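Local structure of putative branched-chain amino acid ABC transporter (3HUT) at residues L7-P12 with R22-A27; P128-W133 with A197-M202; A311-A316 with I321-P326. The protein probably binds branched-chain or related amino acids outside the cytoplasmic membrane and delivers them to an ABC transporter. One frame throughout, in Å; residues are numbered along the deposited sequence.

Overall arrangement
Contacts 1 and 2 are buried helix-on-strand packings, with centres about 33 Å apart on opposite sides of the chain's centre. Contact 1 belongs to the five-stranded parallel sheet, contact 2 to the mixed sheet. Contact 1 is mostly aromatic and aliphatic, with one water between side chain and helix backbone. Contact 2 is narrower and sets one polar side chain against one tyrosine. Contact 3 is partly buried and pairs two strands. It combines backbone hydrogen bonds, an outer salt bridge and an inner CH-pi contact. It lies in the lobe of contact 1, and helix 277-296 touches the segments of both. Its strand 322-324 pairs with 331-341, which carries the mixed sheet to the lobe of contact 2.

Contact 1. Residues L7-P12 with R22-A27; sequences LGYELP and RVFQEA
F24 of helix 18-37 packs against Y9 and L11 of strand 5-11. This is the opening strand-helix pair of a beta-alpha-beta unit, which strand 46-52 completes in the parallel sheet. The helix runs back over the strand: the axes of the two short segments make an angle of 152° and come within 9.6 Å of each other. Y9 and L11 both direct their side chains at the helix, and F24 points back at the strand.

The Y9 and F24 side chains cross at about a right angle. The hydroxyl end of Y9 does the touching. Its OH lies 3.3 Å from F24 CD2, and the approach to the phenyl ring is oblique. Y9 CG is anti to the backbone N (chi1 -160°), which extends the phenol from the strand toward the helix.

L11 meets F24 in two places. Its CB sits at the edge of the phenyl ring, 4.1 Å from F24 CD2. Its methyl CD2 reaches F24 CB at 3.7 Å. The two side chains slide past each other in opposite directions. The same CD2 lies over one face of the Y9 ring, toward the rim, so this methyl fills the corner between the phenol and the base of F24.

P102 touches both Y9 and F24, and I48 and L77 of the neighbouring strands touch Y9. No direct hydrogen bond joins the two segments. A water links them instead. It sits in the plane of the Y9 ring at its edge, with its oxygen 2.9 Å from Y9 OH. The water donates a hydrogen bond to the helix backbone, with 2.6 Å between the water oxygen and F24 O.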
loop_
_atom_site.group_PDB
_atom_site.type_symbol
_atom_site.label_atom_id
_atom_site.label_comp_id
_atom_site.label_asym_id
_atom_site.label_seq_id
_atom_site.Cartn_x
_atom_site.Cartn_y
_atom_site.Cartn_z
ATOM N N LEU A 7 -19.428 1.590 -13.244
ATOM C CA LEU A 7 -18.543 0.873 -12.337
ATOM C C LEU A 7 -19.156 1.059 -10.955
ATOM O O LEU A 7 -19.692 2.125 -10.650
ATOM C CB LEU A 7 -17.133 1.474 -12.335
ATOM C CG LEU A 7 -16.303 1.352 -13.615
ATOM C CD1 LEU A 7 -15.003 2.117 -13.426
ATOM C CD2 LEU A 7 -16.027 -0.116 -13.923
ATOM N N GLY A 8 -19.100 0.027 -10.125
ATOM C CA GLY A 8 -19.639 0.161 -8.787
ATOM C C GLY A 8 -18.480 0.446 -7.856
ATOM O O GLY A 8 -17.339 0.130 -8.179
ATOM N N TYR A 9 -18.748 1.076 -6.722
ATOM C CA TYR A 9 -17.689 1.340 -5.762
ATOM C C TYR A 9 -18.283 1.218 -4.369
ATOM O O TYR A 9 -19.087 2.052 -3.958
ATOM C CB TYR A 9 -17.103 2.744 -5.970
ATOM C CG TYR A 9 -15.722 2.954 -5.364
ATOM C CD1 TYR A 9 -14.853 3.918 -5.886
ATOM C CD2 TYR A 9 -15.277 2.186 -4.285
ATOM C CE1 TYR A 9 -13.571 4.105 -5.357
ATOM C CE2 TYR A 9 -14.000 2.367 -3.748
ATOM C CZ TYR A 9 -13.152 3.325 -4.292
ATOM O OH TYR A 9 -11.880 3.487 -3.788
ATOM N N GLU A 10 -17.923 0.151 -3.662
ATOM C CA GLU A 10 -18.405 -0.029 -2.303
ATOM C C GLU A 10 -17.296 0.470 -1.385
ATOM O O GLU A 10 -16.130 0.098 -1.542
ATOM C CB GLU A 10 -18.733 -1.499 -2.012
ATOM C CG GLU A 10 -17.615 -2.494 -2.310
ATOM C CD GLU A 10 -17.967 -3.903 -1.857
ATOM O OE1 GLU A 10 -17.897 -4.174 -0.639
ATOM O OE2 GLU A 10 -18.331 -4.738 -2.716
ATOM N N LEU A 11 -17.667 1.335 -0.446
ATOM C CA LEU A 11 -16.723 1.920 0.500
ATOM C C LEU A 11 -17.445 2.410 1.753
ATOM O O LEU A 11 -18.650 2.676 1.731
ATOM C CB LEU A 11 -15.968 3.087 -0.153
ATOM C CG LEU A 11 -16.714 4.043 -1.094
ATOM C CD1 LEU A 11 -18.077 4.401 -0.545
ATOM C CD2 LEU A 11 -15.879 5.295 -1.310
ATOM N N PRO A 12 -16.713 2.529 2.868
ATOM C CA PRO A 12 -17.304 2.987 4.129
ATOM C C PRO A 12 -17.465 4.499 4.254
ATOM O O PRO A 12 -16.480 5.229 4.331
ATOM C CB PRO A 12 -16.355 2.407 5.174
ATOM C CG PRO A 12 -15.026 2.477 4.486
ATOM C CD PRO A 12 -15.346 2.015 3.076
ATOM N N ARG A 22 -14.283 8.523 2.603
ATOM C CA ARG A 22 -14.295 9.893 2.129
ATOM C C ARG A 22 -13.096 10.226 1.243
ATOM O O ARG A 22 -13.262 10.849 0.194
ATOM C CB ARG A 22 -14.387 10.867 3.315
ATOM C CG ARG A 22 -15.792 10.924 3.928
ATOM C CD ARG A 22 -15.963 12.108 4.882
ATOM N NE ARG A 22 -15.187 11.968 6.111
ATOM C CZ ARG A 22 -15.589 11.296 7.186
ATOM N NH1 ARG A 22 -16.771 10.689 7.196
ATOM N NH2 ARG A 22 -14.815 11.246 8.263
ATOM N N VAL A 23 -11.896 9.800 1.632
ATOM C CA VAL A 23 -10.726 10.105 0.814
ATOM C C VAL A 23 -10.724 9.260 -0.459
ATOM O O VAL A 23 -10.123 9.639 -1.460
ATOM C CB VAL A 23 -9.394 9.915 1.601
ATOM C CG1 VAL A 23 -9.404 10.808 2.837
ATOM C CG2 VAL A 23 -9.186 8.460 1.985
ATOM N N PHE A 24 -11.406 8.118 -0.416
ATOM C CA PHE A 24 -11.518 7.253 -1.585
ATOM C C PHE A 24 -12.345 8.000 -2.624
ATOM O O PHE A 24 -12.018 8.019 -3.812
ATOM C CB PHE A 24 -12.246 5.949 -1.231
ATOM C CG PHE A 24 -11.354 4.862 -0.692
ATOM C CD1 PHE A 24 -10.006 5.095 -0.422
ATOM C CD2 PHE A 24 -11.877 3.593 -0.444
ATOM C CE1 PHE A 24 -9.189 4.078 0.084
ATOM C CE2 PHE A 24 -11.072 2.573 0.059
ATOM C CZ PHE A 24 -9.725 2.816 0.326
ATOM N N GLN A 25 -13.428 8.610 -2.161
ATOM C CA GLN A 25 -14.322 9.349 -3.039
ATOM C C GLN A 25 -13.665 10.623 -3.566
ATOM O O GLN A 25 -13.888 11.011 -4.709
ATOM C CB GLN A 25 -15.625 9.668 -2.301
ATOM C CG GLN A 25 -16.717 10.252 -3.178
ATOM C CD GLN A 25 -18.103 10.040 -2.591
ATOM O OE1 GLN A 25 -18.340 10.320 -1.417
ATOM N NE2 GLN A 25 -19.025 9.545 -3.413
ATOM N N GLU A 26 -12.852 11.272 -2.738
ATOM C CA GLU A 26 -12.170 12.486 -3.173
ATOM C C GLU A 26 -11.194 12.132 -4.296
ATOM O O GLU A 26 -11.136 12.803 -5.323
ATOM C CB GLU A 26 -11.411 13.122 -2.007
ATOM C CG GLU A 26 -12.304 13.640 -0.885
ATOM C CD GLU A 26 -11.526 14.394 0.177
ATOM O OE1 GLU A 26 -10.443 13.919 0.577
ATOM O OE2 GLU A 26 -12.001 15.461 0.622
ATOM N N ALA A 27 -10.440 11.058 -4.093
ATOM C CA ALA A 27 -9.470 10.605 -5.079
ATOM C C ALA A 27 -10.169 10.090 -6.334
ATOM O O ALA A 27 -9.747 10.384 -7.455
ATOM C CB ALA A 27 -8.596 9.510 -4.480
HETATM O O HOH W 1 -10.751 5.951 -4.870
#

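Contact 2. Residues P128-W133 with A197-M202; sequences PNNAAW and AIYLAM
In the lobe that holds strands 141-147, 197-201 and 223-225, helix 126-136 lies against strand 197-201, and N130 meets Y199 where they face each other. The strand is an inner one. It runs parallel to strand 141-147 on one edge and to strand 223-225 on the other. N130 and Y199 are both buried, and both point across the interface.

The two side chains cross at about a right angle. N130 reaches the phenol at its edge, near the ring plane, beside CE1 and the hydroxyl. The aliphatic part of N130 makes a plain packing contact, with CB 3.7 Å from Y199 CE1. Beyond it, N130 ND2 as modelled lies 2.9 Å from Y199 OH, a close polar approach in a buried setting; the amide is probably turned over in the model. The amide plane is tilted 52° from the ring plane.

Y199 CG is anti to the backbone N (chi1 179°), which sends the ring straight out from the strand toward the helix. The ring also stacks with F159 of helix 150-165, so two helices meet this one tyrosine. N130 in turn touches A248 of strand 246-249.

A parallel strand with helices packed on its faces is the plan of the alpha/beta lobes of periplasmic binding proteins, the family to which this receptor belongs.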
loop_
_atom_site.group_PDB
_atom_site.type_symbol
_atom_site.label_atom_id
_atom_site.label_comp_id
_atom_site.label_asym_id
_atom_site.label_seq_id
_atom_site.Cartn_x
_atom_site.Cartn_y
_atom_site.Cartn_z
ATOM N N PRO A 128 11.498 -8.624 1.159
ATOM C CA PRO A 128 12.514 -8.955 0.157
ATOM C C PRO A 128 13.084 -7.699 -0.504
ATOM O O PRO A 128 14.267 -7.640 -0.829
ATOM C CB PRO A 128 11.749 -9.830 -0.831
ATOM C CG PRO A 128 10.734 -10.512 0.043
ATOM C CD PRO A 128 10.255 -9.381 0.919
ATOM N N ASN A 129 12.238 -6.696 -0.707
ATOM C CA ASN A 129 12.683 -5.452 -1.324
ATOM C C ASN A 129 13.797 -4.812 -0.499
ATOM O O ASN A 129 14.835 -4.412 -1.033
ATOM C CB ASN A 129 11.509 -4.471 -1.447
ATOM C CG ASN A 129 11.920 -3.136 -2.055
ATOM O OD1 ASN A 129 12.369 -2.224 -1.353
ATOM N ND2 ASN A 129 11.780 -3.021 -3.370
ATOM N N ASN A 130 13.589 -4.739 0.812
ATOM C CA ASN A 130 14.575 -4.127 1.686
ATOM C C ASN A 130 15.788 -5.003 1.939
ATOM O O ASN A 130 16.889 -4.499 2.173
ATOM C CB ASN A 130 13.914 -3.711 2.998
ATOM C CG ASN A 130 12.881 -2.630 2.788
ATOM O OD1 ASN A 130 12.959 -1.880 1.811
ATOM N ND2 ASN A 130 11.910 -2.534 3.694
ATOM N N ALA A 131 15.604 -6.316 1.891
ATOM C CA ALA A 131 16.751 -7.196 2.091
ATOM C C ALA A 131 17.677 -7.005 0.888
ATOM O O ALA A 131 18.891 -6.869 1.045
ATOM C CB ALA A 131 16.301 -8.646 2.199
ATOM N N ALA A 132 17.101 -6.975 -0.310
ATOM C CA ALA A 132 17.890 -6.788 -1.531
ATOM C C ALA A 132 18.598 -5.433 -1.508
ATOM O O ALA A 132 19.737 -5.306 -1.955
ATOM C CB ALA A 132 16.989 -6.888 -2.770
ATOM N N TRP A 133 17.913 -4.425 -0.979
ATOM C CA TRP A 133 18.461 -3.078 -0.887
ATOM C C TRP A 133 19.701 -3.068 0.021
ATOM O O TRP A 133 20.754 -2.535 -0.342
ATOM C CB TRP A 133 17.379 -2.139 -0.335
ATOM C CG TRP A 133 17.771 -0.689 -0.172
ATOM C CD1 TRP A 133 18.929 -0.085 -0.580
ATOM C CD2 TRP A 133 16.986 0.335 0.450
ATOM N NE1 TRP A 133 18.912 1.252 -0.246
ATOM C CE2 TRP A 133 17.729 1.535 0.386
ATOM C CE3 TRP A 133 15.721 0.354 1.055
ATOM C CZ2 TRP A 133 17.250 2.744 0.909
ATOM C CZ3 TRP A 133 15.244 1.560 1.574
ATOM C CH2 TRP A 133 16.009 2.735 1.494
ATOM N N ALA A 197 24.406 -3.356 10.501
ATOM C CA ALA A 197 23.259 -2.467 10.385
ATOM C C ALA A 197 22.043 -3.041 11.087
ATOM O O ALA A 197 22.049 -4.194 11.527
ATOM C CB ALA A 197 22.940 -2.211 8.914
ATOM N N ILE A 198 20.998 -2.223 11.172
ATOM C CA ILE A 198 19.755 -2.608 11.825
ATOM C C ILE A 198 18.556 -2.393 10.907
ATOM O O ILE A 198 18.455 -1.361 10.237
ATOM C CB ILE A 198 19.528 -1.762 13.102
ATOM C CG1 ILE A 198 20.723 -1.915 14.044
ATOM C CG2 ILE A 198 18.229 -2.187 13.792
ATOM C CD1 ILE A 198 20.673 -0.998 15.253
ATOM N N TYR A 199 17.662 -3.376 10.869
ATOM C CA TYR A 199 16.451 -3.258 10.070
ATOM C C TYR A 199 15.281 -3.267 11.042
ATOM O O TYR A 199 15.137 -4.204 11.828
ATOM C CB TYR A 199 16.290 -4.427 9.093
ATOM C CG TYR A 199 15.011 -4.305 8.291
ATOM C CD1 TYR A 199 14.874 -3.310 7.319
ATOM C CD2 TYR A 199 13.911 -5.125 8.556
ATOM C CE1 TYR A 199 13.671 -3.127 6.630
ATOM C CE2 TYR A 199 12.697 -4.949 7.867
ATOM C CZ TYR A 199 12.590 -3.946 6.909
ATOM O OH TYR A 199 11.404 -3.748 6.229
ATOM N N LEU A 200 14.452 -2.230 10.992
ATOM C CA LEU A 200 13.311 -2.134 11.895
ATOM C C LEU A 200 11.970 -2.452 11.240
ATOM O O LEU A 200 11.511 -1.720 10.361
ATOM C CB LEU A 200 13.234 -0.726 12.501
ATOM C CG LEU A 200 14.450 -0.250 13.309
ATOM C CD1 LEU A 200 14.215 1.174 13.817
ATOM C CD2 LEU A 200 14.688 -1.212 14.472
ATOM N N ALA A 201 11.346 -3.541 11.668
ATOM C CA ALA A 201 10.037 -3.904 11.152
ATOM C C ALA A 201 9.063 -3.394 12.200
ATOM O O ALA A 201 8.499 -4.176 12.971
ATOM C CB ALA A 201 9.922 -5.421 11.010
HETATM N N MSE A 202 8.906 -2.074 12.260
HETATM C CA MSE A 202 7.993 -1.481 13.223
HETATM C C MSE A 202 7.509 -0.108 12.761
HETATM O O MSE A 202 7.990 0.432 11.756
HETATM C CB MSE A 202 8.649 -1.370 14.606
HETATM C CG MSE A 202 9.766 -0.353 14.748
HETATM SE SE MSE A 202 10.554 -0.386 16.541
HETATM C CE MSE A 202 11.800 -1.792 16.234
#

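Contact 3. Residues A311-A316 with I321-P326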
loop_
_atom_site.group_PDB
_atom_site.type_symbol
_atom_site.label_atom_id
_atom_site.label_comp_id
_atom_site.label_asym_id
_atom_site.label_seq_id
_atom_site.Cartn_x
_atom_site.Cartn_y
_atom_site.Cartn_z
ATOM N N ALA A 311 -4.145 -7.793 -16.935
ATOM C CA ALA A 311 -3.057 -7.408 -17.841
ATOM C C ALA A 311 -2.200 -6.248 -17.316
ATOM O O ALA A 311 -1.144 -5.943 -17.877
ATOM C CB ALA A 311 -3.626 -7.057 -19.208
ATOM N N THR A 312 -2.660 -5.597 -16.253
ATOM C CA THR A 312 -1.924 -4.479 -15.655
ATOM C C THR A 312 -0.492 -4.941 -15.410
ATOM O O THR A 312 -0.251 -5.864 -14.634
ATOM C CB THR A 312 -2.559 -4.047 -14.319
ATOM O OG1 THR A 312 -3.935 -3.714 -14.535
ATOM C CG2 THR A 312 -1.835 -2.829 -13.755
ATOM N N ASP A 313 0.460 -4.287 -16.060
ATOM C CA ASP A 313 1.844 -4.712 -15.948
ATOM C C ASP A 313 2.850 -3.618 -15.612
ATOM O O ASP A 313 3.848 -3.873 -14.952
ATOM C CB ASP A 313 2.245 -5.364 -17.276
ATOM C CG ASP A 313 3.592 -6.066 -17.211
ATOM O OD1 ASP A 313 3.657 -7.159 -16.630
ATOM O OD2 ASP A 313 4.567 -5.513 -17.738
ATOM N N ARG A 314 2.573 -2.399 -16.053
ATOM C CA ARG A 314 3.493 -1.292 -15.874
ATOM C C ARG A 314 2.731 0.021 -15.641
ATOM O O ARG A 314 3.066 1.056 -16.199
ATOM C CB ARG A 314 4.365 -1.237 -17.142
ATOM C CG ARG A 314 5.205 -0.008 -17.390
ATOM C CD ARG A 314 6.663 -0.189 -16.972
ATOM N NE ARG A 314 7.481 0.965 -17.362
ATOM C CZ ARG A 314 7.074 2.231 -17.284
ATOM N NH1 ARG A 314 5.857 2.515 -16.837
ATOM N NH2 ARG A 314 7.885 3.215 -17.642
ATOM N N TYR A 315 1.703 -0.030 -14.804
ATOM C CA TYR A 315 0.900 1.153 -14.514
ATOM C C TYR A 315 1.715 2.223 -13.787
ATOM O O TYR A 315 2.260 1.969 -12.722
ATOM C CB TYR A 315 -0.307 0.772 -13.655
ATOM C CG TYR A 315 -1.274 1.914 -13.444
ATOM C CD1 TYR A 315 -2.180 2.276 -14.439
ATOM C CD2 TYR A 315 -1.250 2.664 -12.263
ATOM C CE1 TYR A 315 -3.044 3.368 -14.267
ATOM C CE2 TYR A 315 -2.109 3.754 -12.082
ATOM C CZ TYR A 315 -3.000 4.100 -13.090
ATOM O OH TYR A 315 -3.831 5.180 -12.925
ATOM N N ALA A 316 1.766 3.423 -14.357
ATOM C CA ALA A 316 2.515 4.526 -13.761
ATOM C C ALA A 316 1.670 5.243 -12.709
ATOM O O ALA A 316 1.187 6.347 -12.938
ATOM C CB ALA A 316 2.942 5.510 -14.846
ATOM N N ILE A 321 5.323 2.411 -9.995
ATOM C CA ILE A 321 5.044 1.567 -11.150
ATOM C C ILE A 321 4.455 0.273 -10.602
ATOM O O ILE A 321 5.100 -0.420 -9.817
ATOM C CB ILE A 321 6.329 1.282 -11.950
ATOM C CG1 ILE A 321 6.864 2.600 -12.520
ATOM C CG2 ILE A 321 6.045 0.265 -13.052
ATOM C CD1 ILE A 321 8.086 2.461 -13.414
ATOM N N THR A 322 3.232 -0.043 -11.032
ATOM C CA THR A 322 2.493 -1.208 -10.550
ATOM C C THR A 322 2.233 -2.317 -11.572
ATOM O O THR A 322 1.866 -2.048 -12.716
ATOM C CB THR A 322 1.140 -0.745 -9.973
ATOM O OG1 THR A 322 1.379 0.195 -8.916
ATOM C CG2 THR A 322 0.340 -1.925 -9.441
ATOM N N ARG A 323 2.406 -3.559 -11.119
ATOM C CA ARG A 323 2.228 -4.762 -11.933
ATOM C C ARG A 323 1.388 -5.814 -11.203
ATOM O O ARG A 323 1.509 -5.977 -9.990
ATOM C CB ARG A 323 3.606 -5.371 -12.250
ATOM C CG ARG A 323 3.582 -6.700 -13.033
ATOM C CD ARG A 323 5.005 -7.233 -13.261
ATOM N NE ARG A 323 5.048 -8.361 -14.195
ATOM C CZ ARG A 323 5.236 -9.628 -13.841
ATOM N NH1 ARG A 323 5.406 -9.950 -12.567
ATOM N NH2 ARG A 323 5.252 -10.581 -14.762
ATOM N N PHE A 324 0.523 -6.510 -11.942
ATOM C CA PHE A 324 -0.283 -7.587 -11.364
ATOM C C PHE A 324 0.299 -8.874 -11.962
ATOM O O PHE A 324 0.346 -9.031 -13.188
ATOM C CB PHE A 324 -1.771 -7.468 -11.750
ATOM C CG PHE A 324 -2.492 -6.295 -11.114
ATOM C CD1 PHE A 324 -1.957 -5.627 -10.015
ATOM C CD2 PHE A 324 -3.738 -5.894 -11.596
ATOM C CE1 PHE A 324 -2.654 -4.578 -9.405
ATOM C CE2 PHE A 324 -4.444 -4.848 -10.993
ATOM C CZ PHE A 324 -3.901 -4.190 -9.896
ATOM N N ASP A 325 0.748 -9.783 -11.103
ATOM C CA ASP A 325 1.347 -11.039 -11.555
ATOM C C ASP A 325 0.441 -11.780 -12.541
ATOM O O ASP A 325 -0.737 -12.004 -12.262
ATOM C CB ASP A 325 1.632 -11.947 -10.359
ATOM C CG ASP A 325 2.538 -13.101 -10.717
ATOM O OD1 ASP A 325 3.776 -12.923 -10.665
ATOM O OD2 ASP A 325 2.015 -14.175 -11.067
ATOM N N PRO A 326 0.989 -12.181 -13.701
ATOM C CA PRO A 326 0.208 -12.895 -14.717
ATOM C C PRO A 326 -0.347 -14.229 -14.236
ATOM O O PRO A 326 -1.346 -14.718 -14.756
ATOM C CB PRO A 326 1.198 -13.047 -15.873
ATOM C CG PRO A 326 2.517 -13.101 -15.194
ATOM C CD PRO A 326 2.395 -12.033 -14.126
HETATM O O HOH W 2 4.646 -9.251 -17.682
#
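D313 and R323 lie side by side and point the same way, just beyond the paired residues of a beta-hairpin, at its open end. R323 CB sits 3.1 Å from the backbone oxygen D313 O. R323 CG meets D313 O at 3.4 Å. CD comes alongside the carboxylate, 3.6 Å from D313 OD1. NE then gives OD1 a salt-bridging hydrogen bond of 3.1 Å, from above the carboxylate plane. At the tip, NH2 donates to a water, which in turn donates to D313 OD1, and NH1 has a long salt bridge to D325. CG is anti to the backbone N (chi1 176°) and the chain is extended to NE, which brings it along D313. A leucine here would probably leave the D313 carboxylate without its charged mate and the water without one of its partners.

Inward, T312 CG2 lies over one face of the F324 ring in a CH-pi contact, while T312 OG1 bonds to L309 O. I288 of helix 277-296 touches both residues. F324 N bonds to T312 O. Y315 and T322 exchange two backbone hydrogen bonds, the hydrogen-bonded pair of an antiparallel beta-hairpin.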